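Local atomic coordinates of SusD/RagB family nutrient-binding outer membrane lipoprotein (Bacteroides vulgatus, PDB entry 4F7A), a protein that probably binds glycans, perhaps mucin O-glycans, at the cell surface as a SusD-like outer membrane lipoprotein serving nutrient uptake. Residues 30-34 and 123-127; 84-90 and 132-136; 112-116 and 181-185; 144-148 and 484-488. All blocks are in the same frame, centred on the assembly; numbering follows the deposited sequence.

Interaction 1 of 4, residues 30-34 and 123-127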
loop_
_atom_site.group_PDB
_atom_site.type_symbol
_atom_site.label_atom_id
_atom_site.label_comp_id
_atom_site.label_asym_id
_atom_site.label_seq_id
_atom_site.Cartn_x
_atom_site.Cartn_y
_atom_site.Cartn_z
ATOM N N LYS A 30 -4.451 -12.890 7.783
ATOM C CA LYS A 30 -5.477 -11.976 8.299
ATOM C C LYS A 30 -4.886 -10.683 8.847
ATOM O O LYS A 30 -5.601 -9.709 9.033
ATOM C CB LYS A 30 -6.286 -12.645 9.405
ATOM C CG LYS A 30 -7.153 -13.775 8.890
ATOM C CD LYS A 30 -8.047 -14.335 9.997
ATOM C CE LYS A 30 -9.019 -15.377 9.438
ATOM N NZ LYS A 30 -9.810 -16.093 10.480
ATOM N N GLY A 31 -3.588 -10.686 9.108
ATOM C CA GLY A 31 -2.940 -9.601 9.827
ATOM C C GLY A 31 -2.190 -8.602 8.956
ATOM O O GLY A 31 -1.623 -7.654 9.481
ATOM N N ILE A 32 -2.172 -8.806 7.644
ATOM C CA ILE A 32 -1.484 -7.864 6.721
ATOM C C ILE A 32 -2.357 -6.598 6.499
ATOM O O ILE A 32 -1.988 -5.522 6.955
ATOM C CB ILE A 32 -1.108 -8.544 5.386
ATOM C CG1 ILE A 32 -0.134 -9.705 5.630
ATOM C CG2 ILE A 32 -0.524 -7.497 4.377
ATOM C CD1 ILE A 32 -0.032 -10.712 4.437
ATOM N N TYR A 33 -3.478 -6.743 5.773
ATOM C CA TYR A 33 -4.581 -5.731 5.716
ATOM C C TYR A 33 -5.440 -6.085 6.910
ATOM O O TYR A 33 -6.416 -6.874 6.826
ATOM C CB TYR A 33 -5.355 -5.887 4.430
ATOM C CG TYR A 33 -6.281 -4.755 3.986
ATOM C CD1 TYR A 33 -5.779 -3.571 3.429
ATOM C CD2 TYR A 33 -7.650 -4.923 4.007
ATOM C CE1 TYR A 33 -6.630 -2.585 2.950
ATOM C CE2 TYR A 33 -8.498 -3.951 3.526
ATOM C CZ TYR A 33 -7.985 -2.789 2.995
ATOM O OH TYR A 33 -8.854 -1.848 2.512
ATOM N N PHE A 34 -4.995 -5.546 8.033
ATOM C CA PHE A 34 -5.206 -6.156 9.335
ATOM C C PHE A 34 -6.672 -6.289 9.661
ATOM O O PHE A 34 -7.391 -5.300 9.708
ATOM C CB PHE A 34 -4.516 -5.312 10.410
ATOM C CG PHE A 34 -4.558 -5.924 11.776
ATOM C CD1 PHE A 34 -5.666 -5.752 12.589
ATOM C CD2 PHE A 34 -3.487 -6.660 12.256
ATOM C CE1 PHE A 34 -5.720 -6.310 13.843
ATOM C CE2 PHE A 34 -3.535 -7.228 13.524
ATOM C CZ PHE A 34 -4.643 -7.048 14.317
ATOM N N GLU A 123 6.009 -9.277 2.883
ATOM C CA GLU A 123 4.762 -8.561 2.545
ATOM C C GLU A 123 4.242 -7.728 3.735
ATOM O O GLU A 123 3.863 -6.583 3.572
ATOM C CB GLU A 123 3.675 -9.540 2.060
ATOM C CG GLU A 123 2.261 -8.920 1.965
ATOM C CD GLU A 123 2.147 -7.766 1.003
ATOM O OE1 GLU A 123 3.044 -7.595 0.132
ATOM O OE2 GLU A 123 1.136 -7.020 1.119
ATOM N N ALA A 124 4.219 -8.317 4.930
ATOM C CA ALA A 124 3.759 -7.611 6.127
ATOM C C ALA A 124 4.693 -6.484 6.515
ATOM O O ALA A 124 4.258 -5.375 6.794
ATOM C CB ALA A 124 3.611 -8.582 7.320
HETATM N N MSE A 125 5.991 -6.766 6.564
HETATM C CA MSE A 125 6.890 -5.850 7.237
HETATM C C MSE A 125 7.417 -4.719 6.350
HETATM O O MSE A 125 7.828 -3.694 6.863
HETATM C CB MSE A 125 8.045 -6.616 7.883
HETATM C CG MSE A 125 7.578 -7.645 8.917
HETATM SE SE MSE A 125 6.330 -6.958 10.208
HETATM C CE MSE A 125 7.580 -5.903 11.238
ATOM N N HIS A 126 7.399 -4.875 5.033
ATOM C CA HIS A 126 7.804 -3.744 4.184
ATOM C C HIS A 126 6.773 -2.634 4.360
ATOM O O HIS A 126 7.129 -1.466 4.322
ATOM C CB HIS A 126 8.025 -4.148 2.707
ATOM C CG HIS A 126 6.781 -4.147 1.871
ATOM N ND1 HIS A 126 5.858 -5.162 1.925
ATOM C CD2 HIS A 126 6.290 -3.235 1.002
ATOM C CE1 HIS A 126 4.859 -4.890 1.101
ATOM N NE2 HIS A 126 5.092 -3.720 0.534
ATOM N N ARG A 127 5.505 -2.999 4.607
ATOM C CA ARG A 127 4.464 -2.004 4.900
ATOM C C ARG A 127 4.743 -1.190 6.190
ATOM O O ARG A 127 4.394 -0.011 6.266
ATOM C CB ARG A 127 3.103 -2.690 5.008
ATOM C CG ARG A 127 2.555 -3.176 3.672
ATOM C CD ARG A 127 1.501 -4.279 3.833
ATOM N NE ARG A 127 0.373 -3.970 4.718
ATOM C CZ ARG A 127 -0.740 -3.309 4.363
ATOM N NH1 ARG A 127 -0.902 -2.803 3.151
ATOM N NH2 ARG A 127 -1.717 -3.148 5.247
#

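Interaction 2 of 4, residues 84-90 and 132-136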
loop_
_atom_site.group_PDB
_atom_site.type_symbol
_atom_site.label_atom_id
_atom_site.label_comp_id
_atom_site.label_asym_id
_atom_site.label_seq_id
_atom_site.Cartn_x
_atom_site.Cartn_y
_atom_site.Cartn_z
ATOM N N SER A 84 -0.666 2.611 15.526
ATOM C CA SER A 84 -1.415 1.373 15.400
ATOM C C SER A 84 -0.812 0.319 14.479
ATOM O O SER A 84 -0.806 -0.862 14.824
ATOM C CB SER A 84 -2.863 1.662 15.006
ATOM O OG SER A 84 -3.559 2.150 16.137
ATOM N N ALA A 85 -0.303 0.723 13.320
ATOM C CA ALA A 85 0.288 -0.240 12.388
ATOM C C ALA A 85 1.439 -0.985 13.099
ATOM O O ALA A 85 1.508 -2.223 13.094
ATOM C CB ALA A 85 0.765 0.459 11.124
ATOM N N TRP A 86 2.304 -0.218 13.759
ATOM C CA TRP A 86 3.386 -0.789 14.574
ATOM C C TRP A 86 2.842 -1.738 15.662
ATOM O O TRP A 86 3.213 -2.920 15.719
ATOM C CB TRP A 86 4.226 0.334 15.237
ATOM C CG TRP A 86 5.388 -0.198 16.023
ATOM C CD1 TRP A 86 5.337 -0.798 17.248
ATOM C CD2 TRP A 86 6.775 -0.169 15.647
ATOM N NE1 TRP A 86 6.604 -1.161 17.646
ATOM C CE2 TRP A 86 7.502 -0.791 16.678
ATOM C CE3 TRP A 86 7.469 0.319 14.532
ATOM C CZ2 TRP A 86 8.894 -0.944 16.637
ATOM C CZ3 TRP A 86 8.875 0.135 14.478
ATOM C CH2 TRP A 86 9.559 -0.478 15.523
ATOM N N ASN A 87 1.936 -1.227 16.487
ATOM C CA ASN A 87 1.509 -1.939 17.692
ATOM C C ASN A 87 0.828 -3.282 17.362
ATOM O O ASN A 87 1.163 -4.337 17.927
ATOM C CB ASN A 87 0.557 -1.078 18.523
ATOM C CG ASN A 87 1.226 0.152 19.138
ATOM O OD1 ASN A 87 2.458 0.246 19.200
ATOM N ND2 ASN A 87 0.402 1.109 19.606
ATOM N N TYR A 88 -0.120 -3.237 16.434
ATOM C CA TYR A 88 -0.875 -4.429 16.078
ATOM C C TYR A 88 -0.001 -5.461 15.393
ATOM O O TYR A 88 -0.134 -6.657 15.640
ATOM C CB TYR A 88 -2.106 -4.059 15.240
ATOM C CG TYR A 88 -3.144 -3.267 16.028
ATOM C CD1 TYR A 88 -3.495 -3.632 17.324
ATOM C CD2 TYR A 88 -3.773 -2.145 15.479
ATOM C CE1 TYR A 88 -4.436 -2.895 18.060
ATOM C CE2 TYR A 88 -4.739 -1.420 16.194
ATOM C CZ TYR A 88 -5.054 -1.795 17.486
ATOM O OH TYR A 88 -5.988 -1.079 18.215
ATOM N N THR A 89 0.893 -5.013 14.530
ATOM C CA THR A 89 1.740 -5.913 13.801
ATOM C C THR A 89 2.740 -6.601 14.746
ATOM O O THR A 89 2.881 -7.818 14.708
ATOM C CB THR A 89 2.470 -5.214 12.644
ATOM O OG1 THR A 89 1.511 -4.655 11.735
ATOM C CG2 THR A 89 3.322 -6.214 11.897
ATOM N N TYR A 90 3.390 -5.842 15.620
ATOM C CA TYR A 90 4.343 -6.432 16.558
ATOM C C TYR A 90 3.676 -7.213 17.685
ATOM O O TYR A 90 4.226 -8.199 18.147
ATOM C CB TYR A 90 5.287 -5.377 17.124
ATOM C CG TYR A 90 6.389 -5.030 16.144
ATOM C CD1 TYR A 90 7.412 -5.947 15.867
ATOM C CD2 TYR A 90 6.399 -3.814 15.486
ATOM C CE1 TYR A 90 8.433 -5.622 14.963
ATOM C CE2 TYR A 90 7.396 -3.476 14.592
ATOM C CZ TYR A 90 8.412 -4.386 14.329
ATOM O OH TYR A 90 9.401 -4.036 13.446
ATOM N N TYR A 132 7.205 3.929 9.025
ATOM C CA TYR A 132 7.966 4.529 10.125
ATOM C C TYR A 132 9.436 4.770 9.816
ATOM O O TYR A 132 10.072 5.599 10.459
ATOM C CB TYR A 132 7.874 3.626 11.381
ATOM C CG TYR A 132 6.454 3.372 11.852
ATOM C CD1 TYR A 132 5.758 4.345 12.571
ATOM C CD2 TYR A 132 5.804 2.173 11.572
ATOM C CE1 TYR A 132 4.435 4.137 12.994
ATOM C CE2 TYR A 132 4.487 1.958 11.973
ATOM C CZ TYR A 132 3.819 2.931 12.709
ATOM O OH TYR A 132 2.528 2.729 13.110
ATOM N N GLY A 133 9.992 4.010 8.888
ATOM C CA GLY A 133 11.422 3.987 8.658
ATOM C C GLY A 133 12.102 2.808 9.318
ATOM O O GLY A 133 11.835 1.655 8.989
ATOM N N PRO A 134 12.988 3.082 10.276
ATOM C CA PRO A 134 13.620 1.991 10.994
ATOM C C PRO A 134 12.598 1.051 11.655
ATOM O O PRO A 134 11.552 1.487 12.156
ATOM C CB PRO A 134 14.473 2.708 12.045
ATOM C CG PRO A 134 14.785 4.065 11.410
ATOM C CD PRO A 134 13.583 4.399 10.583
ATOM N N ILE A 135 12.906 -0.236 11.651
ATOM C CA ILE A 135 12.041 -1.209 12.319
ATOM C C ILE A 135 12.886 -2.275 12.984
ATOM O O ILE A 135 14.106 -2.328 12.800
ATOM C CB ILE A 135 11.054 -1.879 11.329
ATOM C CG1 ILE A 135 11.786 -2.685 10.243
ATOM C CG2 ILE A 135 10.094 -0.808 10.680
ATOM C CD1 ILE A 135 10.843 -3.664 9.414
ATOM N N VAL A 136 12.235 -3.138 13.754
ATOM C CA VAL A 136 12.856 -4.352 14.234
ATOM C C VAL A 136 12.522 -5.472 13.242
ATOM O O VAL A 136 11.332 -5.791 13.026
ATOM C CB VAL A 136 12.381 -4.728 15.663
ATOM C CG1 VAL A 136 12.994 -6.055 16.089
ATOM C CG2 VAL A 136 12.757 -3.637 16.667
#

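Interaction 3 of 4, residues 112-116 and 181-185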
loop_
_atom_site.group_PDB
_atom_site.type_symbol
_atom_site.label_atom_id
_atom_site.label_comp_id
_atom_site.label_asym_id
_atom_site.label_seq_id
_atom_site.Cartn_x
_atom_site.Cartn_y
_atom_site.Cartn_z
ATOM N N HIS A 112 8.180 -25.626 1.046
ATOM C CA HIS A 112 7.139 -24.759 0.508
ATOM C C HIS A 112 6.507 -23.839 1.561
ATOM O O HIS A 112 6.288 -22.648 1.290
ATOM C CB HIS A 112 6.073 -25.548 -0.277
ATOM C CG HIS A 112 5.348 -26.604 0.509
ATOM N ND1 HIS A 112 5.935 -27.343 1.516
ATOM C CD2 HIS A 112 4.093 -27.102 0.365
ATOM C CE1 HIS A 112 5.065 -28.229 1.979
ATOM N NE2 HIS A 112 3.936 -28.099 1.304
ATOM N N PHE A 113 6.227 -24.368 2.753
ATOM C CA PHE A 113 5.654 -23.536 3.835
ATOM C C PHE A 113 6.668 -22.519 4.341
ATOM O O PHE A 113 6.319 -21.402 4.718
ATOM C CB PHE A 113 5.210 -24.403 5.018
ATOM C CG PHE A 113 3.843 -25.095 4.843
ATOM C CD1 PHE A 113 3.337 -25.425 3.581
ATOM C CD2 PHE A 113 3.124 -25.495 5.973
ATOM C CE1 PHE A 113 2.135 -26.097 3.452
ATOM C CE2 PHE A 113 1.903 -26.163 5.856
ATOM C CZ PHE A 113 1.406 -26.465 4.593
ATOM N N TYR A 114 7.935 -22.929 4.377
ATOM C CA TYR A 114 9.057 -22.024 4.700
ATOM C C TYR A 114 9.121 -20.874 3.702
ATOM O O TYR A 114 9.096 -19.703 4.086
ATOM C CB TYR A 114 10.376 -22.804 4.699
ATOM C CG TYR A 114 11.619 -21.934 4.879
ATOM C CD1 TYR A 114 11.734 -21.041 5.950
ATOM C CD2 TYR A 114 12.682 -22.024 3.995
ATOM C CE1 TYR A 114 12.903 -20.246 6.112
ATOM C CE2 TYR A 114 13.828 -21.244 4.147
ATOM C CZ TYR A 114 13.925 -20.348 5.194
ATOM O OH TYR A 114 15.077 -19.598 5.338
ATOM N N GLY A 115 9.135 -21.197 2.417
ATOM C CA GLY A 115 9.099 -20.158 1.381
ATOM C C GLY A 115 7.928 -19.192 1.515
ATOM O O GLY A 115 8.098 -17.978 1.479
ATOM N N ALA A 116 6.731 -19.746 1.675
ATOM C CA ALA A 116 5.529 -18.937 1.831
ATOM C C ALA A 116 5.587 -18.030 3.073
ATOM O O ALA A 116 5.165 -16.883 3.026
ATOM C CB ALA A 116 4.272 -19.875 1.883
ATOM N N GLY A 181 0.710 -28.541 -2.942
ATOM C CA GLY A 181 1.026 -28.771 -1.532
ATOM C C GLY A 181 0.788 -27.567 -0.638
ATOM O O GLY A 181 0.769 -27.703 0.593
ATOM N N VAL A 182 0.621 -26.391 -1.248
ATOM C CA VAL A 182 0.278 -25.141 -0.541
ATOM C C VAL A 182 -1.228 -24.876 -0.383
ATOM O O VAL A 182 -1.635 -23.838 0.160
ATOM C CB VAL A 182 0.924 -23.913 -1.225
ATOM C CG1 VAL A 182 2.462 -24.023 -1.187
ATOM C CG2 VAL A 182 0.422 -23.730 -2.670
ATOM N N LYS A 183 -2.050 -25.819 -0.839
ATOM C CA LYS A 183 -3.504 -25.678 -0.823
ATOM C C LYS A 183 -4.029 -25.277 0.554
ATOM O O LYS A 183 -4.849 -24.368 0.645
ATOM C CB LYS A 183 -4.165 -26.986 -1.306
ATOM C CG LYS A 183 -5.645 -26.902 -1.580
ATOM C CD LYS A 183 -6.168 -28.261 -2.061
ATOM C CE LYS A 183 -5.973 -28.434 -3.547
ATOM N NZ LYS A 183 -6.432 -29.784 -4.002
ATOM N N SER A 184 -3.548 -25.926 1.620
ATOM C CA SER A 184 -4.084 -25.707 2.970
ATOM C C SER A 184 -3.797 -24.327 3.571
ATOM O O SER A 184 -4.421 -23.942 4.560
ATOM C CB SER A 184 -3.580 -26.780 3.940
ATOM O OG SER A 184 -2.170 -26.730 4.142
ATOM N N ILE A 185 -2.849 -23.600 2.982
ATOM C CA ILE A 185 -2.445 -22.290 3.495
ATOM C C ILE A 185 -2.804 -21.154 2.546
ATOM O O ILE A 185 -2.463 -19.999 2.811
ATOM C CB ILE A 185 -0.908 -22.230 3.817
ATOM C CG1 ILE A 185 -0.065 -22.495 2.575
ATOM C CG2 ILE A 185 -0.559 -23.227 4.876
ATOM C CD1 ILE A 185 1.454 -22.180 2.769
#

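Interaction 4 of 4, residues 144-148 and 484-488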
loop_
_atom_site.group_PDB
_atom_site.type_symbol
_atom_site.label_atom_id
_atom_site.label_comp_id
_atom_site.label_asym_id
_atom_site.label_seq_id
_atom_site.Cartn_x
_atom_site.Cartn_y
_atom_site.Cartn_z
ATOM N N GLU A 144 20.026 -9.166 20.583
ATOM C CA GLU A 144 21.221 -8.352 20.388
ATOM C C GLU A 144 21.055 -7.057 21.136
ATOM O O GLU A 144 19.934 -6.659 21.473
ATOM C CB GLU A 144 21.485 -8.097 18.907
ATOM C CG GLU A 144 21.718 -9.395 18.156
ATOM C CD GLU A 144 22.600 -9.253 16.945
ATOM O OE1 GLU A 144 23.166 -8.158 16.729
ATOM O OE2 GLU A 144 22.719 -10.253 16.202
ATOM N N THR A 145 22.182 -6.409 21.397
ATOM C CA THR A 145 22.226 -5.146 22.133
ATOM C C THR A 145 21.326 -4.094 21.495
ATOM O O THR A 145 20.540 -3.459 22.182
ATOM C CB THR A 145 23.658 -4.566 22.129
ATOM O OG1 THR A 145 24.584 -5.574 22.535
ATOM C CG2 THR A 145 23.757 -3.368 23.075
ATOM N N ASN A 146 21.466 -3.922 20.179
ATOM C CA ASN A 146 20.629 -2.992 19.403
ATOM C C ASN A 146 19.735 -3.811 18.467
ATOM O O ASN A 146 20.216 -4.507 17.572
ATOM C CB ASN A 146 21.512 -1.991 18.626
ATOM C CG ASN A 146 20.700 -0.921 17.907
ATOM O OD1 ASN A 146 19.503 -1.091 17.639
ATOM N ND2 ASN A 146 21.343 0.198 17.603
ATOM N N SER A 147 18.425 -3.744 18.714
ATOM C CA SER A 147 17.430 -4.545 18.000
ATOM C C SER A 147 17.000 -3.959 16.647
ATOM O O SER A 147 16.239 -4.586 15.890
ATOM C CB SER A 147 16.192 -4.647 18.895
ATOM O OG SER A 147 15.774 -3.323 19.311
ATOM N N VAL A 148 17.474 -2.757 16.342
ATOM C CA VAL A 148 16.916 -1.960 15.254
ATOM C C VAL A 148 17.664 -2.148 13.933
ATOM O O VAL A 148 18.903 -2.130 13.890
ATOM C CB VAL A 148 16.924 -0.455 15.644
ATOM C CG1 VAL A 148 16.543 0.448 14.447
ATOM C CG2 VAL A 148 15.962 -0.226 16.800
ATOM N N GLN A 484 15.300 1.185 23.011
ATOM C CA GLN A 484 14.954 0.917 21.622
ATOM C C GLN A 484 14.465 2.169 20.886
ATOM O O GLN A 484 14.805 2.378 19.720
ATOM C CB GLN A 484 13.908 -0.182 21.503
ATOM C CG GLN A 484 13.516 -0.492 20.075
ATOM C CD GLN A 484 12.776 -1.778 19.987
ATOM O OE1 GLN A 484 13.389 -2.849 19.907
ATOM N NE2 GLN A 484 11.444 -1.703 20.070
ATOM N N TYR A 485 13.664 2.993 21.555
ATOM C CA TYR A 485 13.191 4.236 20.945
ATOM C C TYR A 485 14.379 5.124 20.555
ATOM O O TYR A 485 14.411 5.687 19.445
ATOM C CB TYR A 485 12.253 4.977 21.882
ATOM C CG TYR A 485 11.790 6.278 21.309
ATOM C CD1 TYR A 485 10.954 6.302 20.195
ATOM C CD2 TYR A 485 12.217 7.493 21.845
ATOM C CE1 TYR A 485 10.537 7.507 19.633
ATOM C CE2 TYR A 485 11.792 8.724 21.281
ATOM C CZ TYR A 485 10.952 8.711 20.172
ATOM O OH TYR A 485 10.525 9.901 19.599
ATOM N N LYS A 486 15.360 5.241 21.449
ATOM C CA LYS A 486 16.565 5.998 21.132
ATOM C C LYS A 486 17.259 5.405 19.894
ATOM O O LYS A 486 17.683 6.147 18.999
ATOM C CB LYS A 486 17.535 6.020 22.306
ATOM C CG LYS A 486 18.885 6.707 21.938
ATOM C CD LYS A 486 19.916 6.601 23.030
ATOM C CE LYS A 486 20.361 5.159 23.293
ATOM N NZ LYS A 486 21.501 5.112 24.274
ATOM N N ASN A 487 17.371 4.073 19.852
ATOM C CA ASN A 487 17.986 3.401 18.696
ATOM C C ASN A 487 17.242 3.571 17.381
ATOM O O ASN A 487 17.877 3.664 16.317
ATOM C CB ASN A 487 18.191 1.908 18.974
ATOM C CG ASN A 487 19.218 1.658 20.053
ATOM O OD1 ASN A 487 20.064 2.525 20.320
ATOM N ND2 ASN A 487 19.144 0.479 20.707
ATOM N N LEU A 488 15.908 3.596 17.456
ATOM C CA LEU A 488 15.074 3.849 16.297
ATOM C C LEU A 488 15.303 5.282 15.786
ATOM O O LEU A 488 15.463 5.496 14.587
ATOM C CB LEU A 488 13.599 3.642 16.637
ATOM C CG LEU A 488 13.129 2.193 16.786
ATOM C CD1 LEU A 488 11.749 2.162 17.482
ATOM C CD2 LEU A 488 13.073 1.484 15.408
HETATM O O HOH W 1 21.200 -0.509 22.545
HETATM O O HOH W 2 20.296 2.469 15.992
HETATM O O HOH W 3 17.241 -1.707 20.831
#

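Interaction 1 of 4, residues 30-34 and 123-127
Ile-32 carries most of this contact, its side chain pointing at helix 111-132 and its carbonyl held by Arg-127. The CG2 methyl stands anti to the backbone N, which sends it between two polar side chains: it lies 3.7 Å from Arg-127 NE and equally far from Glu-123 OE2. The other branch crosses the Glu-123 chain at about a right angle, Ile-32 CD1 touching Glu-123 CG at 3.8 Å, with CG1 facing the methyl of Ala-124. Arg-127 bends at chi3 (54°) and brings NH2 to Ile-32 O, giving a 2.9 Å hydrogen bond. That bond is far from straight, at 131° on the hydrogen, and the donor sits well above the carbonyl plane. Next along the chain comes Tyr-33, the centre of an inverse gamma turn; its CA is 3.9 Å from Arg-127 NH2, while its ring packs with Trp-46. The same guanidinium also reaches Gln-50 through NH2 and makes a salt bridge to Glu-434 through NH1. With a leucine in place of Arg-127, Ile-32 O would probably lose this donor and Glu-434 its buried counter-charge. A buried arginine thus joins the turn that follows helix 15-30 to the middle of helix 111-132, a helix-to-loop junction in the TPR-like fold of a SusD homolog.

Interaction 2 of 4, residues 84-90 and 132-136
Trp-86 turns the edge of its six-membered ring onto one face of Tyr-132, a T-shaped pair with centroids 5.7 Å apart and planes at 85°. Trp-86 CE3 makes the approach, 3.9 Å from Tyr-132 CD2. One face of the indole is covered from within its own helix by Tyr-90, whose CE2 lies over the centre; at the indole edge Pro-134 O comes to 3.8 Å from CZ3. The Tyr-90 ring in turn has Val-136 O at its edge, near the ring plane, and its hydroxyl donates a 2.6 Å bond from OH to that oxygen. A chi1 of -177° extends the Trp-86 indole from the helix toward Ile-135, where CZ3 meets the CG2 methyl at 4.1 Å. Tyr-132 OH accepts from Trp-86 N at 3.0 Å, nearly straight at 161°, and also bonds to Thr-82 O. A phenylalanine replacing Tyr-132 would probably keep the ring contact but leave Trp-86 N and Thr-82 O without this mate. Asp-477 takes the indole NE1. Chemically, two tyrosine hydroxyls serve main-chain groups at the borders of an aromatic cluster, whereas buried Pro-134 O finds no polar partner in the model.

Interaction 3 of 4, residues 112-116 and 181-185
Phe-113 and Ile-185 meet face to methyl where helix 111-132 of this TPR-like, largely helical protein receives the short 3-10 turn that follows helix 151-174. Ile-185 CG2 stands over the phenyl ring in a CH-pi contact, 4.1 Å from the centroid and 22° off the normal. Its other branch lies across toward the helix, where CD1 rests 3.7 Å from Ala-116 CB and also touches Phe-113 CD1. The ring edge looks a different way: Phe-113 CE1 is 3.6 Å from Gly-181 O, close to the ring plane. His-112 is turned by its first torsion (chi1 59°) so that the imidazole projects between the backbone N and the carbonyl carbon; Phe-113 CD1 covers one face, and the ring also stacks with Tyr-172. Val-182 CG1 packs 3.8 Å from His-112 CD2. Helix 15-30 adds Phe-25 edge-to-face with Phe-113, and Trp-196 of helix 193-210 touches both Ala-116 and Val-182. The imidazole edge is directed at the Gly-181 to Val-182 peptide, His-112 CD2 coming to 3.5 Å from Gly-181 C.

Interaction 4 of 4, residues 144-148 and 484-488
Ser-147 OG donates to Gln-484 OE1 in the one direct hydrogen bond between the loop and the helix. At 2.5 Å it is short, and the hydroxyl lies in the carbonyl plane on a lone pair of the amide oxygen. Gln-484 reaches it with an extended chain, a chi1 of 180° swinging CG straight away from its own amide nitrogen. Further polar links run through water. One water donates to Ser-147 OG and accepts from Asn-487 ND2 at 2.9 Å; another accepts from that same ND2 and lies 3.0 Å from Thr-145 O. A third joins Asn-146 ND2 to the backbone, donating to Asn-487 O at 2.7 Å. The amides of Asn-146 and Asn-487 come from opposite directions and stack with planes 24° apart, but they do not bond to each other, OD1 and ND2 being 3.5 Å apart at a poor angle. Asn-146 OD1 instead accepts from Val-148 N at 2.9 Å, an Asx turn that fixes the amide. The apolar part is Val-148, whose CG2 meets Leu-488 CD2 at 3.6 Å and Asn-487 CB at 3.8 Å, the valine and leucine side chains crossing near a right angle. Lys-139 ties down the carbonyls of Asn-146 and Val-148. The loop between helices 111-132 and 151-174 is thereby laid against helix 482-492, whose Leu-488 also packs on Pro-134 and Phe-473.

In the fold
All four contacts involve helix 111-132 or the loop after it. Interactions 1 and 3 use the helix itself, their centres about 18 Å apart; interactions 2 and 4 share the loop, set against helix 84-104 and helix 482-492 respectively. Interactions 1 and 2 touch, with the selenomethionine Met-125 packing on Thr-89 and Tyr-90. Interaction 4 lies about 13 Å from interaction 2, centre to centre, and they meet where Val-136 packs on Gln-484 and Pro-134 on Leu-488. Along the chain, interactions 1, 2 and 3 cross one another; interaction 4 follows 1 and 2 in series but crosses 3. N-terminal helices and a late helix are thus joined through one helix and its following loop.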